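Local coordinates for 5' nucleotidase family protein (PDB 4Q7F), which binds a manganese and a magnesium ion in a calcineurin-like phosphoesterase domain and belongs to the 5' nucleotidase family, at residues Val94-Leu107 and Leu119-Cys132. Numbering follows the deposited sequence.
Sequences VDFYNRMAFDFGTL and LKDTLRRLNYPVLC
Gly105 and Val130 form a single parallel bridge: Gly105 N donates to Pro129 O (3.1 Å), and Gly105 O receives Leu131 N at 2.6 Å in an almost straight bond. Beyond the bridge, a water accepts from Leu107 N and donates to Leu131 O, linking the chains where no direct hydrogen bond is made. Upstream, the axes of helices 94-99 and 119-125 run roughly parallel, 29° apart, and come no closer than 10.7 Å.

The end of the second helix is gripped by Asn98, whose amide uses both its atoms. Asn98 ND2 donates to Arg125 O at 3.0 Å (166°), with the oxygen in the amide plane, while Asn98 OD1 accepts from Asn127 N at 2.8 Å. Asn127 ND2 in turn donates to Asn98 O, and the two amide planes lie stacked, 26° apart, their side chains pointing opposite ways. A water bound to Tyr97 O, Phe102 N and Asn127 OD1 joins this corner to the turn after the first helix. Beside it, Val94 CG1 rests on Leu126 CD2.

Tyr128 enters between the helix and the strand. Its CG sits between the backbone N and the carbonyl carbon (chi1 55°), which brings one ring face over Phe102 CB, 3.9 Å from the ring centroid, and the hydroxyl against the Tyr97 ring. Farther along, Leu107 CG packs on Val130 CG1 (3.7 Å), the two side chains crossing at about a right angle; Leu107 CD2 also reaches Leu119 CD1.

Strand 104-105 is one of the two outermost strands of a mixed sheet and pairs in parallel with strand 65-69, whose Asp69 bonds to Tyr97 OH. Tyr97 also leans on Leu48 of helix 48-59. Thr106, bound to Asn70, has its side chain about 9 Å from the magnesium ion, for which Asn109, just beyond Leu107, is a ligand.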
ATOM      1  N   VAL A  94     -17.645   6.626  -1.948  1.00 21.98           N
ATOM      2  CA  VAL A  94     -18.499   5.627  -2.571  1.00 21.99           C
ATOM      3  C   VAL A  94     -19.331   6.288  -3.684  1.00 22.26           C
ATOM      4  O   VAL A  94     -19.517   5.711  -4.759  1.00 21.45           O
ATOM      5  CB  VAL A  94     -19.426   4.936  -1.523  1.00 22.77           C
ATOM      6  CG1 VAL A  94     -20.551   4.148  -2.198  1.00 23.65           C
ATOM      7  CG2 VAL A  94     -18.637   4.029  -0.603  1.00 22.93           C
ATOM      8  N   ASP A  95     -19.820   7.493  -3.423  1.00 22.84           N
ATOM      9  CA  ASP A  95     -20.580   8.248  -4.437  1.00 23.50           C
ATOM     10  C   ASP A  95     -19.797   8.389  -5.760  1.00 22.71           C
ATOM     11  O   ASP A  95     -20.379   8.254  -6.846  1.00 21.13           O
ATOM     12  CB  ASP A  95     -20.979   9.609  -3.918  1.00 25.08           C
ATOM     13  CG  ASP A  95     -22.067   9.533  -2.874  1.00 27.05           C
ATOM     14  OD1 ASP A  95     -22.568   8.421  -2.611  1.00 28.99           O
ATOM     15  OD2 ASP A  95     -22.435  10.582  -2.329  1.00 28.28           O
ATOM     16  N   PHE A  96     -18.496   8.668  -5.679  1.00 21.10           N
ATOM     17  CA  PHE A  96     -17.682   8.743  -6.884  1.00 20.97           C
ATOM     18  C   PHE A  96     -17.733   7.417  -7.624  1.00 21.07           C
ATOM     19  O   PHE A  96     -18.005   7.395  -8.837  1.00 23.37           O
ATOM     20  CB  PHE A  96     -16.207   9.119  -6.593  1.00 20.75           C
ATOM     21  CG  PHE A  96     -15.997  10.580  -6.295  1.00 21.12           C
ATOM     22  CD1 PHE A  96     -16.114  11.520  -7.311  1.00 22.32           C
ATOM     23  CD2 PHE A  96     -15.664  11.016  -5.022  1.00 21.29           C
ATOM     24  CE1 PHE A  96     -15.927  12.866  -7.062  1.00 23.06           C
ATOM     25  CE2 PHE A  96     -15.466  12.362  -4.768  1.00 22.01           C
ATOM     26  CZ  PHE A  96     -15.597  13.288  -5.778  1.00 22.71           C
ATOM     27  N   TYR A  97     -17.465   6.306  -6.937  1.00 20.01           N
ATOM     28  CA  TYR A  97     -17.481   5.013  -7.624  1.00 19.79           C
ATOM     29  C   TYR A  97     -18.861   4.690  -8.188  1.00 20.01           C
ATOM     30  O   TYR A  97     -18.992   4.198  -9.312  1.00 18.50           O
ATOM     31  CB  TYR A  97     -16.988   3.882  -6.729  1.00 20.06           C
ATOM     32  CG  TYR A  97     -15.491   3.767  -6.666  1.00 18.71           C
ATOM     33  CD1 TYR A  97     -14.745   4.506  -5.772  1.00 18.61           C
ATOM     34  CD2 TYR A  97     -14.821   2.921  -7.537  1.00 18.48           C
ATOM     35  CE1 TYR A  97     -13.355   4.396  -5.740  1.00 17.82           C
ATOM     36  CE2 TYR A  97     -13.453   2.817  -7.520  1.00 17.98           C
ATOM     37  CZ  TYR A  97     -12.726   3.549  -6.622  1.00 17.80           C
ATOM     38  OH  TYR A  97     -11.357   3.399  -6.639  1.00 17.81           O
ATOM     39  N   ASN A  98     -19.888   4.980  -7.400  1.00 20.37           N
ATOM     40  CA  ASN A  98     -21.223   4.691  -7.794  1.00 21.14           C
ATOM     41  C   ASN A  98     -21.677   5.411  -9.058  1.00 21.31           C
ATOM     42  O   ASN A  98     -22.377   4.798  -9.867  1.00 21.01           O
ATOM     43  CB  ASN A  98     -22.219   4.923  -6.632  1.00 22.42           C
ATOM     44  CG  ASN A  98     -22.260   3.757  -5.654  1.00 22.01           C
ATOM     45  OD1 ASN A  98     -21.634   2.735  -5.867  1.00 22.07           O
ATOM     46  ND2 ASN A  98     -23.010   3.914  -4.583  1.00 23.19           N
ATOM     47  N   ARG A  99     -21.294   6.686  -9.236  0.50 21.33           N
ATOM     48  CA  ARG A  99     -21.665   7.436 -10.449  0.50 22.40           C
ATOM     49  C   ARG A  99     -21.062   6.822 -11.689  0.50 21.35           C
ATOM     50  O   ARG A  99     -21.651   6.869 -12.755  0.50 21.08           O
ATOM     51  CB  ARG A  99     -21.110   8.854 -10.486  0.50 22.71           C
ATOM     52  CG  ARG A  99     -21.371   9.752  -9.321  0.50 23.93           C
ATOM     53  CD  ARG A  99     -21.149  11.171  -9.798  0.50 24.58           C
ATOM     54  NE  ARG A  99     -20.708  12.022  -8.717  0.50 25.48           N
ATOM     55  CZ  ARG A  99     -19.516  12.593  -8.671  0.50 24.89           C
ATOM     56  NH1 ARG A  99     -19.203  13.339  -7.627  0.50 25.82           N
ATOM     57  NH2 ARG A  99     -18.666  12.446  -9.680  0.50 23.27           N
HETATM   58  N   MSE A 100     -19.884   6.236 -11.534  1.00 20.28           N
HETATM   59  CA  MSE A 100     -19.132   5.720 -12.689  1.00 20.15           C
HETATM   60  C   MSE A 100     -19.612   4.419 -13.271  1.00 20.40           C
HETATM   61  O   MSE A 100     -19.086   3.951 -14.283  1.00 20.87           O
HETATM   62  CB  MSE A 100     -17.684   5.581 -12.210  1.00 20.11           C
HETATM   63  CG  MSE A 100     -17.136   6.978 -11.949  1.00 20.62           C
HETATM   64 SE   MSE A 100     -15.304   6.804 -11.303  1.00 24.14          SE
HETATM   65  CE  MSE A 100     -15.096   8.731 -10.939  1.00 24.58           C
ATOM     66  N   ALA A 101     -20.564   3.780 -12.613  1.00 21.00           N
ATOM     67  CA  ALA A 101     -21.116   2.511 -13.101  1.00 21.94           C
ATOM     68  C   ALA A 101     -20.100   1.411 -13.393  1.00 22.37           C
ATOM     69  O   ALA A 101     -20.001   0.928 -14.517  1.00 23.87           O
ATOM     70  CB  ALA A 101     -22.027   2.747 -14.296  1.00 22.53           C
ATOM     71  N   PHE A 102     -19.344   1.019 -12.353  1.00 22.80           N
ATOM     72  CA  PHE A 102     -18.435  -0.109 -12.443  1.00 22.70           C
ATOM     73  C   PHE A 102     -19.258  -1.393 -12.420  1.00 23.41           C
ATOM     74  O   PHE A 102     -20.442  -1.388 -12.055  1.00 24.35           O
ATOM     75  CB  PHE A 102     -17.466  -0.148 -11.267  1.00 22.55           C
ATOM     76  CG  PHE A 102     -16.293   0.752 -11.414  1.00 23.53           C
ATOM     77  CD1 PHE A 102     -16.429   2.124 -11.254  1.00 25.38           C
ATOM     78  CD2 PHE A 102     -15.020   0.220 -11.639  1.00 22.62           C
ATOM     79  CE1 PHE A 102     -15.328   2.960 -11.373  1.00 24.71           C
ATOM     80  CE2 PHE A 102     -13.931   1.036 -11.753  1.00 22.10           C
ATOM     81  CZ  PHE A 102     -14.070   2.408 -11.612  1.00 23.68           C
ATOM     82  N   ASP A 103     -18.613  -2.491 -12.787  1.00 22.67           N
ATOM     83  CA  ASP A 103     -19.265  -3.778 -12.856  1.00 22.88           C
ATOM     84  C   ASP A 103     -18.906  -4.627 -11.677  1.00 23.87           C
ATOM     85  O   ASP A 103     -19.756  -5.330 -11.117  1.00 22.89           O
ATOM     86  CB  ASP A 103     -18.922  -4.439 -14.194  1.00 23.27           C
ATOM     87  CG  ASP A 103     -19.501  -3.657 -15.371  1.00 22.69           C
ATOM     88  OD1 ASP A 103     -20.760  -3.594 -15.483  1.00 22.34           O
ATOM     89  OD2 ASP A 103     -18.709  -3.086 -16.164  1.00 21.17           O
ATOM     90  N   PHE A 104     -17.647  -4.545 -11.254  1.00 23.20           N
ATOM     91  CA  PHE A 104     -17.248  -5.266 -10.100  1.00 23.51           C
ATOM     92  C   PHE A 104     -15.854  -4.850  -9.670  1.00 22.49           C
ATOM     93  O   PHE A 104     -15.157  -4.062 -10.355  1.00 20.40           O
ATOM     94  CB  PHE A 104     -17.333  -6.786 -10.297  1.00 25.05           C
ATOM     95  CG  PHE A 104     -16.505  -7.312 -11.424  1.00 24.78           C
ATOM     96  CD1 PHE A 104     -15.179  -7.629 -11.230  1.00 25.92           C
ATOM     97  CD2 PHE A 104     -17.069  -7.521 -12.668  1.00 26.03           C
ATOM     98  CE1 PHE A 104     -14.412  -8.120 -12.276  1.00 25.97           C
ATOM     99  CE2 PHE A 104     -16.319  -8.010 -13.717  1.00 26.37           C
ATOM    100  CZ  PHE A 104     -14.985  -8.316 -13.513  1.00 26.61           C
ATOM    101  N   GLY A 105     -15.509  -5.324  -8.491  1.00 22.29           N
ATOM    102  CA  GLY A 105     -14.196  -5.067  -7.901  1.00 21.10           C
ATOM    103  C   GLY A 105     -13.714  -6.169  -6.992  1.00 21.43           C
ATOM    104  O   GLY A 105     -14.359  -7.229  -6.858  1.00 21.21           O
ATOM    105  N   THR A 106     -12.544  -5.923  -6.398  1.00 20.30           N
ATOM    106  CA  THR A 106     -11.910  -6.819  -5.478  1.00 21.55           C
ATOM    107  C   THR A 106     -11.438  -6.044  -4.228  1.00 22.25           C
ATOM    108  O   THR A 106     -11.444  -4.789  -4.195  1.00 22.42           O
ATOM    109  CB  THR A 106     -10.663  -7.485  -6.104  1.00 21.80           C
ATOM    110  OG1 THR A 106      -9.711  -6.484  -6.455  1.00 20.87           O
ATOM    111  CG2 THR A 106     -11.048  -8.298  -7.330  1.00 22.00           C
ATOM    112  N   LEU A 107     -11.012  -6.800  -3.222  1.00 23.21           N
ATOM    113  CA  LEU A 107     -10.529  -6.240  -1.982  1.00 23.30           C
ATOM    114  C   LEU A 107      -9.037  -6.244  -1.955  1.00 23.34           C
ATOM    115  O   LEU A 107      -8.398  -7.240  -2.311  1.00 22.77           O
ATOM    116  CB  LEU A 107     -10.999  -7.069  -0.785  1.00 24.83           C
ATOM    117  CG  LEU A 107     -12.472  -7.100  -0.434  1.00 24.88           C
ATOM    118  CD1 LEU A 107     -12.677  -8.110   0.670  1.00 25.06           C
ATOM    119  CD2 LEU A 107     -12.962  -5.716  -0.025  1.00 24.49           C
ATOM    120  N   LEU A 119     -15.409  -1.246   6.538  1.00 26.67           N
ATOM    121  CA  LEU A 119     -15.360  -1.959   5.256  1.00 25.92           C
ATOM    122  C   LEU A 119     -16.729  -2.533   4.872  1.00 27.31           C
ATOM    123  O   LEU A 119     -17.215  -2.308   3.752  1.00 24.10           O
ATOM    124  CB  LEU A 119     -14.324  -3.074   5.294  1.00 26.41           C
ATOM    125  CG  LEU A 119     -14.212  -3.915   4.020  1.00 26.86           C
ATOM    126  CD1 LEU A 119     -13.951  -3.036   2.797  1.00 27.71           C
ATOM    127  CD2 LEU A 119     -13.135  -4.976   4.160  1.00 26.69           C
ATOM    128  N   LYS A 120     -17.355  -3.257   5.802  1.00 29.42           N
ATOM    129  CA  LYS A 120     -18.657  -3.861   5.535  1.00 29.90           C
ATOM    130  C   LYS A 120     -19.680  -2.805   5.118  1.00 29.91           C
ATOM    131  O   LYS A 120     -20.432  -3.015   4.154  1.00 28.18           O
ATOM    132  CB  LYS A 120     -19.169  -4.662   6.736  1.00 33.10           C
ATOM    133  CG  LYS A 120     -18.383  -5.938   7.047  1.00 34.38           C
ATOM    134  CD  LYS A 120     -19.091  -6.737   8.128  1.00 36.84           C
ATOM    135  CE  LYS A 120     -18.385  -8.045   8.437  1.00 39.14           C
ATOM    136  NZ  LYS A 120     -19.026  -8.766   9.581  1.00 43.39           N
ATOM    137  N   ASP A 121     -19.733  -1.690   5.852  1.00 30.18           N
ATOM    138  CA  ASP A 121     -20.637  -0.577   5.511  1.00 31.45           C
ATOM    139  C   ASP A 121     -20.357  -0.058   4.079  1.00 30.13           C
ATOM    140  O   ASP A 121     -21.277   0.274   3.319  1.00 29.56           O
ATOM    141  CB  ASP A 121     -20.459   0.566   6.503  1.00 32.54           C
ATOM    142  CG  ASP A 121     -21.311   1.757   6.168  1.00 34.13           C
ATOM    143  OD1 ASP A 121     -22.550   1.638   6.249  1.00 36.19           O
ATOM    144  OD2 ASP A 121     -20.740   2.831   5.822  1.00 34.83           O
ATOM    145  N   THR A 122     -19.076   0.040   3.739  1.00 27.43           N
ATOM    146  CA  THR A 122     -18.651   0.475   2.419  1.00 26.37           C
ATOM    147  C   THR A 122     -19.187  -0.484   1.336  1.00 26.42           C
ATOM    148  O   THR A 122     -19.861  -0.049   0.355  1.00 23.94           O
ATOM    149  CB  THR A 122     -17.105   0.604   2.368  1.00 26.64           C
ATOM    150  OG1 THR A 122     -16.700   1.676   3.226  1.00 27.39           O
ATOM    151  CG2 THR A 122     -16.608   0.892   0.982  1.00 26.31           C
ATOM    152  N   LEU A 123     -18.984  -1.786   1.534  1.00 25.55           N
ATOM    153  CA  LEU A 123     -19.441  -2.748   0.538  1.00 25.80           C
ATOM    154  C   LEU A 123     -20.938  -2.683   0.285  1.00 26.68           C
ATOM    155  O   LEU A 123     -21.374  -2.869  -0.849  1.00 24.85           O
ATOM    156  CB  LEU A 123     -19.043  -4.179   0.891  1.00 26.96           C
ATOM    157  CG  LEU A 123     -17.528  -4.412   1.061  1.00 26.81           C
ATOM    158  CD1 LEU A 123     -17.216  -5.885   1.292  1.00 28.28           C
ATOM    159  CD2 LEU A 123     -16.778  -3.896  -0.133  1.00 26.95           C
ATOM    160  N   ARG A 124     -21.729  -2.431   1.328  0.60 28.68           N
ATOM    161  CA  ARG A 124     -23.180  -2.373   1.143  0.60 30.66           C
ATOM    162  C   ARG A 124     -23.645  -1.053   0.519  0.60 29.83           C
ATOM    163  O   ARG A 124     -24.733  -0.989  -0.030  0.60 29.61           O
ATOM    164  CB  ARG A 124     -23.957  -2.726   2.434  0.60 33.77           C
ATOM    165  CG  ARG A 124     -23.674  -1.899   3.676  0.60 34.79           C
ATOM    166  CD  ARG A 124     -24.558  -2.351   4.854  0.60 36.84           C
ATOM    167  NE  ARG A 124     -24.145  -1.721   6.114  0.60 37.87           N
ATOM    168  CZ  ARG A 124     -23.324  -2.257   7.022  0.60 37.34           C
ATOM    169  NH1 ARG A 124     -23.014  -1.560   8.108  0.60 38.25           N
ATOM    170  NH2 ARG A 124     -22.806  -3.474   6.865  0.60 36.62           N
ATOM    171  N   ARG A 125     -22.817  -0.015   0.599  1.00 28.85           N
ATOM    172  CA  ARG A 125     -23.137   1.283   0.003  1.00 30.94           C
ATOM    173  C   ARG A 125     -22.802   1.304  -1.534  1.00 29.17           C
ATOM    174  O   ARG A 125     -23.387   2.072  -2.292  1.00 27.54           O
ATOM    175  CB  ARG A 125     -22.393   2.424   0.711  1.00 32.83           C
ATOM    176  CG  ARG A 125     -22.907   2.782   2.102  1.00 37.29           C
ATOM    177  CD  ARG A 125     -22.012   3.854   2.749  1.00 39.98           C
ATOM    178  NE  ARG A 125     -22.439   4.231   4.107  1.00 45.43           N
ATOM    179  CZ  ARG A 125     -23.417   5.095   4.398  1.00 50.20           C
ATOM    180  NH1 ARG A 125     -24.120   5.685   3.440  1.00 51.06           N
ATOM    181  NH2 ARG A 125     -23.707   5.360   5.667  1.00 56.57           N
ATOM    182  N   LEU A 126     -21.864   0.462  -1.963  1.00 26.29           N
ATOM    183  CA  LEU A 126     -21.487   0.371  -3.373  1.00 25.32           C
ATOM    184  C   LEU A 126     -22.585  -0.302  -4.193  1.00 25.41           C
ATOM    185  O   LEU A 126     -23.267  -1.223  -3.710  1.00 25.51           O
ATOM    186  CB  LEU A 126     -20.197  -0.413  -3.556  1.00 23.90           C
ATOM    187  CG  LEU A 126     -18.921   0.191  -2.963  1.00 23.77           C
ATOM    188  CD1 LEU A 126     -17.777  -0.813  -2.911  1.00 23.07           C
ATOM    189  CD2 LEU A 126     -18.485   1.419  -3.759  1.00 22.67           C
ATOM    190  N   ASN A 127     -22.718   0.141  -5.433  1.00 24.14           N
ATOM    191  CA  ASN A 127     -23.750  -0.383  -6.355  1.00 25.33           C
ATOM    192  C   ASN A 127     -23.256  -1.484  -7.326  1.00 24.29           C
ATOM    193  O   ASN A 127     -23.850  -1.720  -8.347  1.00 23.74           O
ATOM    194  CB  ASN A 127     -24.437   0.768  -7.102  1.00 25.35           C
ATOM    195  CG  ASN A 127     -23.503   1.509  -8.040  1.00 24.82           C
ATOM    196  OD1 ASN A 127     -22.441   1.023  -8.387  1.00 25.50           O
ATOM    197  ND2 ASN A 127     -23.907   2.702  -8.458  1.00 26.05           N
ATOM    198  N   TYR A 128     -22.175  -2.166  -6.958  1.00 23.48           N
ATOM    199  CA  TYR A 128     -21.664  -3.292  -7.714  1.00 23.91           C
ATOM    200  C   TYR A 128     -21.006  -4.236  -6.707  1.00 24.54           C
ATOM    201  O   TYR A 128     -20.633  -3.807  -5.632  1.00 24.20           O
ATOM    202  CB  TYR A 128     -20.649  -2.849  -8.770  1.00 23.28           C
ATOM    203  CG  TYR A 128     -19.498  -2.051  -8.204  1.00 23.09           C
ATOM    204  CD1 TYR A 128     -18.374  -2.679  -7.674  1.00 23.28           C
ATOM    205  CD2 TYR A 128     -19.546  -0.678  -8.186  1.00 23.55           C
ATOM    206  CE1 TYR A 128     -17.327  -1.950  -7.151  1.00 22.81           C
ATOM    207  CE2 TYR A 128     -18.514   0.064  -7.663  1.00 23.33           C
ATOM    208  CZ  TYR A 128     -17.405  -0.582  -7.151  1.00 22.86           C
ATOM    209  OH  TYR A 128     -16.400   0.175  -6.649  1.00 22.64           O
ATOM    210  N   PRO A 129     -20.870  -5.522  -7.057  1.00 25.54           N
ATOM    211  CA  PRO A 129     -20.283  -6.490  -6.148  1.00 25.37           C
ATOM    212  C   PRO A 129     -18.776  -6.447  -6.042  1.00 24.15           C
ATOM    213  O   PRO A 129     -18.086  -6.128  -7.005  1.00 23.66           O
ATOM    214  CB  PRO A 129     -20.676  -7.836  -6.761  1.00 26.43           C
ATOM    215  CG  PRO A 129     -20.833  -7.554  -8.201  1.00 26.92           C
ATOM    216  CD  PRO A 129     -21.453  -6.174  -8.243  1.00 26.21           C
ATOM    217  N   VAL A 130     -18.278  -6.787  -4.861  1.00 24.17           N
ATOM    218  CA  VAL A 130     -16.839  -6.890  -4.631  1.00 22.39           C
ATOM    219  C   VAL A 130     -16.572  -8.385  -4.477  1.00 21.85           C
ATOM    220  O   VAL A 130     -17.161  -9.042  -3.618  1.00 21.65           O
ATOM    221  CB  VAL A 130     -16.389  -6.059  -3.423  1.00 23.65           C
ATOM    222  CG1 VAL A 130     -14.934  -6.376  -3.065  1.00 22.81           C
ATOM    223  CG2 VAL A 130     -16.540  -4.576  -3.737  1.00 23.56           C
ATOM    224  N   LEU A 131     -15.703  -8.924  -5.330  1.00 21.26           N
ATOM    225  CA  LEU A 131     -15.478 -10.365  -5.364  1.00 21.88           C
ATOM    226  C   LEU A 131     -14.200 -10.751  -4.633  1.00 21.53           C
ATOM    227  O   LEU A 131     -13.130 -10.258  -4.968  1.00 21.10           O
ATOM    228  CB  LEU A 131     -15.411 -10.840  -6.816  1.00 21.59           C
ATOM    229  CG  LEU A 131     -16.677 -10.570  -7.657  1.00 22.43           C
ATOM    230  CD1 LEU A 131     -16.405 -10.916  -9.115  1.00 22.64           C
ATOM    231  CD2 LEU A 131     -17.871 -11.353  -7.142  1.00 23.42           C
ATOM    232  N   CYS A 132     -14.337 -11.608  -3.623  1.00 21.94           N
ATOM    233  CA  CYS A 132     -13.174 -12.109  -2.850  1.00 22.01           C
ATOM    234  C   CYS A 132     -13.437 -13.547  -2.444  1.00 23.42           C
ATOM    235  O   CYS A 132     -14.177 -13.806  -1.495  1.00 23.35           O
ATOM    236  CB  CYS A 132     -12.923 -11.258  -1.623  1.00 21.64           C
ATOM    237  SG  CYS A 132     -11.461 -11.811  -0.713  1.00 23.17           S
TER
HETATM  238  O   HOH W   1     -20.489   2.040 -10.015  1.00 17.36           O
HETATM  239  O   HOH W   2     -10.959  -9.721  -3.515  1.00 17.88           O